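Local coordinates for protein R.MvaI (Kocuria varians, PDB 2OA9) that recognizes its DNA target sequence asymmetrically as a monomer and, as a restriction endonuclease of the PDDEXK clan, probably cleaves it with the aid of metal ions, at residues A[117-122]-A[134-139]; A[68-74]-A[230-236]; A[84-88]-A[212-216]. All coordinates share one frame; numbering follows the deposited sequence.

Interaction 1: residues A[117-122]-A[134-139]; sequences YNYDFK and LEVFDK
Phe121 lies alongside Val136 across the antiparallel hairpin of strands 119-126 and 131-138, a pair that illustrates how a hairpin can be tight in its middle and looser at its ends. On the packed face, CE1 of Phe121 rests 4.0 Å from CG1 of Val136, and CD1 of the same ring comes 4.1 Å from CD1 of Leu134. Tyr91 of helix 83-91 covers Phe121 and Val136, while Leu102 and Val106 of strand 100-106 also pack on the phenyl ring. Two hydrogen-bonded pairs, Asp120 with Phe137 and Lys122 with Glu135, hold the backbones together, the bond from Asp120 N to Phe137 O measuring 2.8 Å.

The other face is mixed, a buried ring between two salt bridges. Phe137 turns its edge to Asp120 O and to CB of Lys122. Lys139 bends at chi2 (-62°) and then runs straight, which carries NZ to the syn side of Asp120 OD1 at 2.9 Å; the same ammonium also bonds Ser114 O. An alanine in place of Lys139 would probably leave the buried Asp120 carboxylate without this countercharge and Ser114 O without this donor. The ends are more open: at one, water joins exposed Asn118 O to Lys139 N. At the other, Lys122 folds back at chi3 and chi4 alongside Glu135, whose neighbour Asp124 binds calcium in another structure of this protein, though none is bound here, and Lys122 NZ meets OE1 of Glu135 on the syn side at 2.7 Å, 17° out of the carboxylate plane.

Interaction 2: residues A[68-74]-A[230-236]; sequences SLLTLFT and TAFRINM
Leu69 and Arg233 cross at about a right angle, with CD2 of the leucine set over the centre of one guanidinium face, 3.4 Å from CZ. The pair shows how an antiparallel edge strand, here 69-74 against 225-235, can dress a polar side chain with apolar cover. The arginine chain turns at chi3 (89°), which lays one flat side of the group against the methyl. NE makes a weak, bent bond to Thr71 OG1 at 3.2 Å, whereas NH2 donates to a water lying at the edge of the guanidinium, in its plane; that water also donates to Leu69 O and bonds Thr71 OG1. NH1 bonds Asp210 OD2 on the adjoining strand 207-215.

On the opposite face Phe73 and Phe232 form an offset stack, centroids 4.8 Å apart and planes inclined at 21°: CE1 of Phe73 comes 3.5 Å from CD1 of Phe232, while CB of Phe232 makes a CH-pi contact over the Phe73 face. Phe73 gets there with CG between its backbone N and carbonyl carbon (chi1 60°). Leu155 of helix 152-162 packs on both phenylalanines, and Trp150 meets Phe232 edge-to-face. Leu72 and Phe73 sit together opposite Phe232 in a beta bulge; Leu72 lies obliquely across Ile234, its CD1 4.1 Å from CG2, and Leu239 of the following helix packs on Ile234. Where strand gives way to that helix, Met236 N bonds Ser68 O, and Asn235 acts as N-cap through OD1 to Lys238 N while ND2 bonds Ala66 O.

Ring stacking and apolar contact thus fasten the strands together and, through Leu155 and Leu239, to the helices, whereas water, a weak hydroxyl bond and Asp210, also a cadmium ligand with His103, are likely to restrain the arginine's rotation, its charge probably balanced in part by that carboxylate.

Interaction 3: residues A[84-88]-A[212-216]; sequences NTMLR and RIGAY
Ile213 places CG1 anti to its carbonyl carbon (chi1 -47°) and continues extended through chi2, a combination that points CD1 at Asn84 and Leu87 of helix 83-91. Arg88 answers with CG between backbone N and carbonyl carbon (chi1 84°), after which its chain runs straight to NE and passes the carbonyl of Gly214, CD lying 3.5 Å from its O. CD1 of Ile213 presses against the amide of Asn84, 3.5 Å from CG, the two side chains meeting at about a right angle, and it also touches CB of Leu87 at 4.1 Å. The other branch, CG2, lies 3.8 Å from CD of Arg88.

Farther on, CB of Ala215 sits over one face of the guanidinium, 3.7 Å from NH1. The polar ends are held by other residues: Asn84 ND2 donates to Asp227, while Arg88 bonds Thr225 through NE, Asn100 O through NH1 and Gly223 O through NH2. Three nitrogens anchored in this way fix the rotation of the buried guanidinium and keep its flat side against the alanine.

With the short segment axes 8.7 Å apart at 81°, this is a helix packed nearly at right angles to the strands on one face of the antiparallel sheet of this MvaI/BcnI-family endonuclease.

In the fold
The three contacts set a local hairpin, interaction 1, whose segments are 12 residues apart, against the long-range interactions 2 and 3, 156 and 124 residues apart. Strand 69-74 comes first and leads into helix 83-91; the hairpin follows, and strands 207-215 and 225-235 close interactions 3 and 2 in turn. Interactions 2 and 3, with centres 20 Å apart, share the five-stranded antiparallel sheet: one adds one of its outermost strands, the other lays the helix on it, and Thr230 touches Asn84. Interaction 1 belongs to a separate three-stranded sheet, its centre 15 Å from interaction 3, and Leu134 packs on Leu87. Helix 83-91 touches both sheets, which also meet directly where Phe121 packs on strand 100-106.

Interaction 1: residues A[117-122]-A[134-139]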
loop_
_atom_site.group_PDB
_atom_site.type_symbol
_atom_site.label_atom_id
_atom_site.label_comp_id
_atom_site.label_asym_id
_atom_site.label_seq_id
_atom_site.Cartn_x
_atom_site.Cartn_y
_atom_site.Cartn_z
ATOM N N TYR A 117 23.993 -1.924 9.090
ATOM C CA TYR A 117 23.910 -0.646 9.787
ATOM C C TYR A 117 24.330 -0.827 11.224
ATOM O O TYR A 117 24.254 -1.938 11.752
ATOM C CB TYR A 117 22.476 -0.074 9.766
ATOM C CG TYR A 117 22.026 0.282 8.386
ATOM C CD1 TYR A 117 22.312 1.509 7.836
ATOM C CD2 TYR A 117 21.346 -0.638 7.598
ATOM C CE1 TYR A 117 21.954 1.808 6.528
ATOM C CE2 TYR A 117 20.969 -0.329 6.288
ATOM C CZ TYR A 117 21.246 0.902 5.782
ATOM O OH TYR A 117 20.881 1.233 4.486
ATOM N N ASN A 118 24.738 0.262 11.870
ATOM C CA ASN A 118 25.135 0.213 13.280
ATOM C C ASN A 118 23.976 0.525 14.238
ATOM O O ASN A 118 24.182 0.678 15.447
ATOM C CB ASN A 118 26.272 1.190 13.528
ATOM C CG ASN A 118 27.542 0.770 12.816
ATOM O OD1 ASN A 118 27.859 -0.424 12.772
ATOM N ND2 ASN A 118 28.265 1.721 12.251
ATOM N N TYR A 119 22.770 0.624 13.664
ATOM C CA TYR A 119 21.542 0.914 14.439
ATOM C C TYR A 119 20.430 -0.033 14.009
ATOM O O TYR A 119 20.438 -0.496 12.863
ATOM C CB TYR A 119 21.098 2.386 14.286
ATOM C CG TYR A 119 22.209 3.305 14.660
ATOM C CD1 TYR A 119 22.405 3.662 16.002
ATOM C CD2 TYR A 119 23.151 3.711 13.750
ATOM C CE1 TYR A 119 23.475 4.410 16.391
ATOM C CE2 TYR A 119 24.203 4.511 14.159
ATOM C CZ TYR A 119 24.374 4.821 15.463
ATOM O OH TYR A 119 25.468 5.583 15.834
ATOM N N ASP A 120 19.528 -0.328 14.947
ATOM C CA ASP A 120 18.317 -1.113 14.702
ATOM C C ASP A 120 17.096 -0.220 14.924
ATOM O O ASP A 120 17.181 0.822 15.532
ATOM C CB ASP A 120 18.229 -2.310 15.616
ATOM C CG ASP A 120 19.360 -3.283 15.424
ATOM O OD1 ASP A 120 19.804 -3.464 14.281
ATOM O OD2 ASP A 120 19.836 -3.880 16.403
ATOM N N PHE A 121 15.971 -0.629 14.352
ATOM C CA PHE A 121 14.816 0.240 14.242
ATOM C C PHE A 121 13.550 -0.527 14.585
ATOM O O PHE A 121 13.443 -1.694 14.259
ATOM C CB PHE A 121 14.663 0.830 12.835
ATOM C CG PHE A 121 15.855 1.576 12.365
ATOM C CD1 PHE A 121 15.971 2.943 12.600
ATOM C CD2 PHE A 121 16.879 0.932 11.695
ATOM C CE1 PHE A 121 17.085 3.644 12.191
ATOM C CE2 PHE A 121 18.001 1.640 11.278
ATOM C CZ PHE A 121 18.099 2.981 11.538
ATOM N N LYS A 122 12.569 0.188 15.156
ATOM C CA LYS A 122 11.216 -0.343 15.371
ATOM C C LYS A 122 10.210 0.797 15.269
ATOM O O LYS A 122 10.504 1.931 15.622
ATOM C CB LYS A 122 11.133 -1.033 16.712
ATOM C CG LYS A 122 9.821 -1.816 16.903
ATOM C CD LYS A 122 9.922 -2.819 18.067
ATOM C CE LYS A 122 10.254 -2.257 19.414
ATOM N NZ LYS A 122 9.186 -1.419 19.987
ATOM N N LEU A 134 9.315 6.456 15.152
ATOM C CA LEU A 134 10.471 5.617 14.829
ATOM C C LEU A 134 11.413 5.539 16.018
ATOM O O LEU A 134 12.028 6.541 16.383
ATOM C CB LEU A 134 11.198 6.171 13.588
ATOM C CG LEU A 134 12.431 5.401 13.107
ATOM C CD1 LEU A 134 12.010 4.068 12.608
ATOM C CD2 LEU A 134 13.115 6.147 12.044
ATOM N N GLU A 135 11.556 4.343 16.592
ATOM C CA GLU A 135 12.529 4.067 17.606
ATOM C C GLU A 135 13.845 3.583 17.027
ATOM O O GLU A 135 13.847 2.723 16.134
ATOM C CB GLU A 135 11.981 2.987 18.555
ATOM C CG GLU A 135 10.715 3.357 19.310
ATOM C CD GLU A 135 10.163 2.214 20.163
ATOM O OE1 GLU A 135 10.336 1.013 19.822
ATOM O OE2 GLU A 135 9.507 2.560 21.167
ATOM N N VAL A 136 14.940 4.126 17.554
ATOM C CA VAL A 136 16.281 3.808 17.095
ATOM C C VAL A 136 17.057 3.246 18.267
ATOM O O VAL A 136 17.067 3.824 19.347
ATOM C CB VAL A 136 16.990 5.023 16.494
ATOM C CG1 VAL A 136 18.260 4.613 15.850
ATOM C CG2 VAL A 136 16.101 5.767 15.460
ATOM N N PHE A 137 17.709 2.117 18.021
ATOM C CA PHE A 137 18.467 1.399 19.020
ATOM C C PHE A 137 19.888 1.255 18.545
ATOM O O PHE A 137 20.147 1.004 17.357
ATOM C CB PHE A 137 17.899 -0.019 19.215
ATOM C CG PHE A 137 16.453 -0.060 19.620
ATOM C CD1 PHE A 137 16.077 -0.220 20.936
ATOM C CD2 PHE A 137 15.462 0.021 18.657
ATOM C CE1 PHE A 137 14.739 -0.274 21.297
ATOM C CE2 PHE A 137 14.118 0.001 19.026
ATOM C CZ PHE A 137 13.767 -0.130 20.318
ATOM N N ASP A 138 20.831 1.379 19.466
ATOM C CA ASP A 138 22.183 0.926 19.129
ATOM C C ASP A 138 22.282 -0.583 19.355
ATOM O O ASP A 138 21.311 -1.266 19.776
ATOM C CB ASP A 138 23.275 1.757 19.798
ATOM C CG ASP A 138 23.348 1.576 21.290
ATOM O OD1 ASP A 138 22.899 0.535 21.840
ATOM O OD2 ASP A 138 23.913 2.447 22.007
ATOM N N LYS A 139 23.432 -1.115 18.992
ATOM C CA LYS A 139 23.633 -2.568 18.962
ATOM C C LYS A 139 23.776 -3.143 20.361
ATOM O O LYS A 139 23.755 -4.365 20.528
ATOM C CB LYS A 139 24.857 -2.932 18.085
ATOM C CG LYS A 139 24.643 -2.690 16.594
ATOM C CD LYS A 139 23.523 -3.526 15.999
ATOM C CE LYS A 139 23.348 -3.229 14.511
ATOM N NZ LYS A 139 22.506 -4.268 13.830
HETATM O O HOH W 1 25.736 0.381 17.537
HETATM O O HOH W 2 19.604 -3.314 18.838
#

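Interaction 2: residues A[68-74]-A[230-236]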
loop_
_atom_site.group_PDB
_atom_site.type_symbol
_atom_site.label_atom_id
_atom_site.label_comp_id
_atom_site.label_asym_id
_atom_site.label_seq_id
_atom_site.Cartn_x
_atom_site.Cartn_y
_atom_site.Cartn_z
ATOM N N SER A 68 1.757 -10.178 -3.908
ATOM C CA SER A 68 1.899 -8.768 -4.296
ATOM C C SER A 68 2.088 -7.883 -3.084
ATOM O O SER A 68 1.415 -8.021 -2.098
ATOM C CB SER A 68 0.719 -8.284 -5.090
ATOM O OG SER A 68 0.616 -9.034 -6.296
ATOM N N LEU A 69 3.009 -6.949 -3.175
ATOM C CA LEU A 69 3.213 -5.954 -2.127
ATOM C C LEU A 69 2.692 -4.604 -2.647
ATOM O O LEU A 69 3.140 -4.118 -3.678
ATOM C CB LEU A 69 4.712 -5.852 -1.813
ATOM C CG LEU A 69 5.187 -4.931 -0.714
ATOM C CD1 LEU A 69 4.530 -5.299 0.628
ATOM C CD2 LEU A 69 6.711 -4.941 -0.643
ATOM N N LEU A 70 1.744 -4.032 -1.922
ATOM C CA LEU A 70 1.105 -2.772 -2.264
ATOM C C LEU A 70 1.755 -1.657 -1.445
ATOM O O LEU A 70 1.913 -1.776 -0.232
ATOM C CB LEU A 70 -0.371 -2.909 -1.900
ATOM C CG LEU A 70 -1.294 -1.738 -2.185
ATOM C CD1 LEU A 70 -1.503 -1.629 -3.677
ATOM C CD2 LEU A 70 -2.614 -1.920 -1.427
ATOM N N THR A 71 2.135 -0.558 -2.093
ATOM C CA THR A 71 2.442 0.686 -1.420
ATOM C C THR A 71 1.189 1.526 -1.311
ATOM O O THR A 71 0.668 1.979 -2.304
ATOM C CB THR A 71 3.488 1.427 -2.226
ATOM O OG1 THR A 71 4.673 0.628 -2.272
ATOM C CG2 THR A 71 3.856 2.757 -1.570
ATOM N N LEU A 72 0.731 1.742 -0.091
ATOM C CA LEU A 72 -0.471 2.533 0.167
ATOM C C LEU A 72 -0.227 3.992 -0.167
ATOM O O LEU A 72 -1.047 4.626 -0.805
ATOM C CB LEU A 72 -0.868 2.401 1.632
ATOM C CG LEU A 72 -1.258 0.967 2.048
ATOM C CD1 LEU A 72 -1.229 0.783 3.557
ATOM C CD2 LEU A 72 -2.611 0.603 1.501
ATOM N N PHE A 73 0.908 4.495 0.280
ATOM C CA PHE A 73 1.339 5.872 0.053
ATOM C C PHE A 73 2.765 6.031 0.516
ATOM O O PHE A 73 3.308 5.178 1.203
ATOM C CB PHE A 73 0.408 6.872 0.784
ATOM C CG PHE A 73 0.346 6.692 2.292
ATOM C CD1 PHE A 73 1.263 7.263 3.131
ATOM C CD2 PHE A 73 -0.658 5.926 2.854
ATOM C CE1 PHE A 73 1.184 7.115 4.516
ATOM C CE2 PHE A 73 -0.713 5.722 4.224
ATOM C CZ PHE A 73 0.211 6.317 5.063
ATOM N N THR A 74 3.365 7.157 0.162
ATOM C CA THR A 74 4.671 7.560 0.651
ATOM C C THR A 74 4.498 8.879 1.393
ATOM O O THR A 74 3.681 9.748 0.995
ATOM C CB THR A 74 5.716 7.715 -0.504
ATOM O OG1 THR A 74 5.231 8.633 -1.497
ATOM C CG2 THR A 74 5.911 6.433 -1.245
ATOM N N THR A 230 8.958 7.950 2.613
ATOM C CA THR A 230 8.882 6.657 3.277
ATOM C C THR A 230 7.583 5.941 2.886
ATOM O O THR A 230 6.512 6.537 2.930
ATOM C CB THR A 230 8.932 6.908 4.771
ATOM O OG1 THR A 230 10.248 7.451 5.056
ATOM C CG2 THR A 230 8.782 5.643 5.575
ATOM N N ALA A 231 7.684 4.699 2.480
ATOM C CA ALA A 231 6.548 4.008 1.876
ATOM C C ALA A 231 5.882 3.129 2.956
ATOM O O ALA A 231 6.552 2.378 3.647
ATOM C CB ALA A 231 6.977 3.188 0.696
ATOM N N PHE A 232 4.552 3.164 3.002
ATOM C CA PHE A 232 3.760 2.356 3.904
ATOM C C PHE A 232 3.193 1.241 3.078
ATOM O O PHE A 232 2.466 1.495 2.123
ATOM C CB PHE A 232 2.680 3.206 4.598
ATOM C CG PHE A 232 3.235 4.156 5.612
ATOM C CD1 PHE A 232 4.004 5.235 5.249
ATOM C CD2 PHE A 232 3.004 3.962 6.953
ATOM C CE1 PHE A 232 4.535 6.065 6.201
ATOM C CE2 PHE A 232 3.503 4.817 7.915
ATOM C CZ PHE A 232 4.281 5.864 7.534
ATOM N N ARG A 233 3.635 0.017 3.368
ATOM C CA ARG A 233 3.430 -1.123 2.473
ATOM C C ARG A 233 2.765 -2.295 3.165
ATOM O O ARG A 233 2.974 -2.552 4.322
ATOM C CB ARG A 233 4.776 -1.574 1.889
ATOM C CG ARG A 233 5.553 -0.452 1.235
ATOM C CD ARG A 233 6.864 -0.829 0.621
ATOM N NE ARG A 233 6.701 -1.243 -0.745
ATOM C CZ ARG A 233 7.699 -1.748 -1.449
ATOM N NH1 ARG A 233 8.896 -1.846 -0.883
ATOM N NH2 ARG A 233 7.504 -2.166 -2.691
ATOM N N ILE A 234 1.978 -3.025 2.401
ATOM C CA ILE A 234 1.212 -4.153 2.906
ATOM C C ILE A 234 1.036 -5.182 1.787
ATOM O O ILE A 234 0.833 -4.815 0.629
ATOM C CB ILE A 234 -0.188 -3.688 3.460
ATOM C CG1 ILE A 234 -0.895 -4.830 4.175
ATOM C CG2 ILE A 234 -1.073 -3.108 2.349
ATOM C CD1 ILE A 234 -2.217 -4.418 4.848
ATOM N N ASN A 235 1.098 -6.450 2.155
ATOM C CA ASN A 235 0.742 -7.532 1.225
ATOM C C ASN A 235 -0.703 -7.384 0.834
ATOM O O ASN A 235 -1.576 -7.070 1.657
ATOM C CB ASN A 235 1.003 -8.858 1.889
ATOM C CG ASN A 235 0.518 -10.022 1.079
ATOM O OD1 ASN A 235 -0.640 -10.362 1.053
ATOM N ND2 ASN A 235 1.473 -10.662 0.393
ATOM N N MET A 236 -1.004 -7.587 -0.437
ATOM C CA MET A 236 -2.317 -7.231 -0.947
ATOM C C MET A 236 -3.419 -8.106 -0.359
ATOM O O MET A 236 -4.543 -7.630 -0.111
ATOM C CB MET A 236 -2.347 -7.259 -2.464
ATOM C CG MET A 236 -3.676 -6.974 -3.064
ATOM S SD MET A 236 -3.598 -6.823 -4.875
ATOM C CE MET A 236 -2.085 -5.797 -4.868
HETATM O O HOH W 3 4.763 -1.783 -3.884
#

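Interaction 3: residues A[84-88]-A[212-216]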
loop_
_atom_site.group_PDB
_atom_site.type_symbol
_atom_site.label_atom_id
_atom_site.label_comp_id
_atom_site.label_asym_id
_atom_site.label_seq_id
_atom_site.Cartn_x
_atom_site.Cartn_y
_atom_site.Cartn_z
ATOM N N ASN A 84 14.394 13.233 7.547
ATOM C CA ASN A 84 14.986 12.191 6.693
ATOM C C ASN A 84 16.477 12.419 6.466
ATOM O O ASN A 84 17.280 11.479 6.481
ATOM C CB ASN A 84 14.095 11.891 5.443
ATOM C CG ASN A 84 12.901 10.893 5.778
ATOM O OD1 ASN A 84 12.767 10.370 6.905
ATOM N ND2 ASN A 84 12.055 10.636 4.793
ATOM N N THR A 85 16.899 13.677 6.400
ATOM C CA THR A 85 18.303 14.036 6.363
ATOM C C THR A 85 19.051 13.664 7.636
ATOM O O THR A 85 20.145 13.127 7.597
ATOM C CB THR A 85 18.475 15.523 6.067
ATOM O OG1 THR A 85 17.828 15.829 4.807
ATOM C CG2 THR A 85 19.951 15.916 5.956
ATOM N N MET A 86 18.441 13.929 8.805
ATOM C CA MET A 86 19.076 13.489 10.051
ATOM C C MET A 86 19.250 11.986 10.091
ATOM O O MET A 86 20.280 11.465 10.501
ATOM C CB MET A 86 18.294 13.944 11.275
ATOM C CG MET A 86 18.938 13.587 12.602
ATOM S SD MET A 86 18.504 11.912 13.225
ATOM C CE MET A 86 16.824 12.221 13.585
ATOM N N LEU A 87 18.216 11.258 9.679
ATOM C CA LEU A 87 18.242 9.817 9.784
ATOM C C LEU A 87 19.347 9.238 8.932
ATOM O O LEU A 87 20.085 8.348 9.347
ATOM C CB LEU A 87 16.913 9.197 9.380
ATOM C CG LEU A 87 15.728 9.411 10.305
ATOM C CD1 LEU A 87 14.452 8.916 9.606
ATOM C CD2 LEU A 87 15.912 8.704 11.643
ATOM N N ARG A 88 19.489 9.733 7.717
ATOM C CA ARG A 88 20.499 9.155 6.853
ATOM C C ARG A 88 21.912 9.473 7.342
ATOM O O ARG A 88 22.762 8.585 7.372
ATOM C CB ARG A 88 20.255 9.548 5.384
ATOM C CG ARG A 88 20.777 10.836 4.941
ATOM C CD ARG A 88 20.556 11.087 3.426
ATOM N NE ARG A 88 20.918 12.429 3.195
ATOM C CZ ARG A 88 22.145 12.828 2.880
ATOM N NH1 ARG A 88 23.154 11.958 2.750
ATOM N NH2 ARG A 88 22.395 14.122 2.735
ATOM N N ARG A 212 13.624 4.678 2.599
ATOM C CA ARG A 212 14.527 4.606 1.437
ATOM C C ARG A 212 15.018 6.007 1.170
ATOM O O ARG A 212 14.530 6.722 0.279
ATOM C CB ARG A 212 13.800 3.978 0.249
ATOM C CG ARG A 212 14.644 3.682 -0.958
ATOM C CD ARG A 212 13.808 3.502 -2.219
ATOM N NE ARG A 212 13.822 2.140 -2.748
ATOM C CZ ARG A 212 14.512 1.725 -3.820
ATOM N NH1 ARG A 212 15.324 2.524 -4.511
ATOM N NH2 ARG A 212 14.396 0.463 -4.200
ATOM N N ILE A 213 15.992 6.413 1.954
ATOM C CA ILE A 213 16.525 7.758 1.893
ATOM C C ILE A 213 17.918 7.701 1.252
ATOM O O ILE A 213 18.877 7.182 1.840
ATOM C CB ILE A 213 16.653 8.375 3.258
ATOM C CG1 ILE A 213 15.399 8.183 4.080
ATOM C CG2 ILE A 213 16.956 9.870 3.100
ATOM C CD1 ILE A 213 15.516 8.575 5.523
ATOM N N GLY A 214 18.025 8.265 0.075
ATOM C CA GLY A 214 19.275 8.278 -0.638
ATOM C C GLY A 214 19.936 9.631 -0.609
ATOM O O GLY A 214 19.541 10.540 0.101
ATOM N N ALA A 215 20.967 9.735 -1.428
ATOM C CA ALA A 215 21.707 10.968 -1.622
ATOM C C ALA A 215 22.054 11.152 -3.097
ATOM O O ALA A 215 22.465 10.210 -3.777
ATOM C CB ALA A 215 23.003 10.965 -0.764
ATOM N N TYR A 216 21.934 12.366 -3.581
ATOM C CA TYR A 216 22.366 12.681 -4.943
ATOM C C TYR A 216 23.873 12.466 -5.059
ATOM O O TYR A 216 24.624 12.820 -4.159
ATOM C CB TYR A 216 21.971 14.107 -5.315
ATOM C CG TYR A 216 20.476 14.286 -5.472
ATOM C CD1 TYR A 216 19.793 13.701 -6.521
ATOM C CD2 TYR A 216 19.730 14.987 -4.519
ATOM C CE1 TYR A 216 18.401 13.861 -6.669
ATOM C CE2 TYR A 216 18.346 15.148 -4.657
ATOM C CZ TYR A 216 17.694 14.581 -5.736
ATOM O OH TYR A 216 16.321 14.712 -5.898
#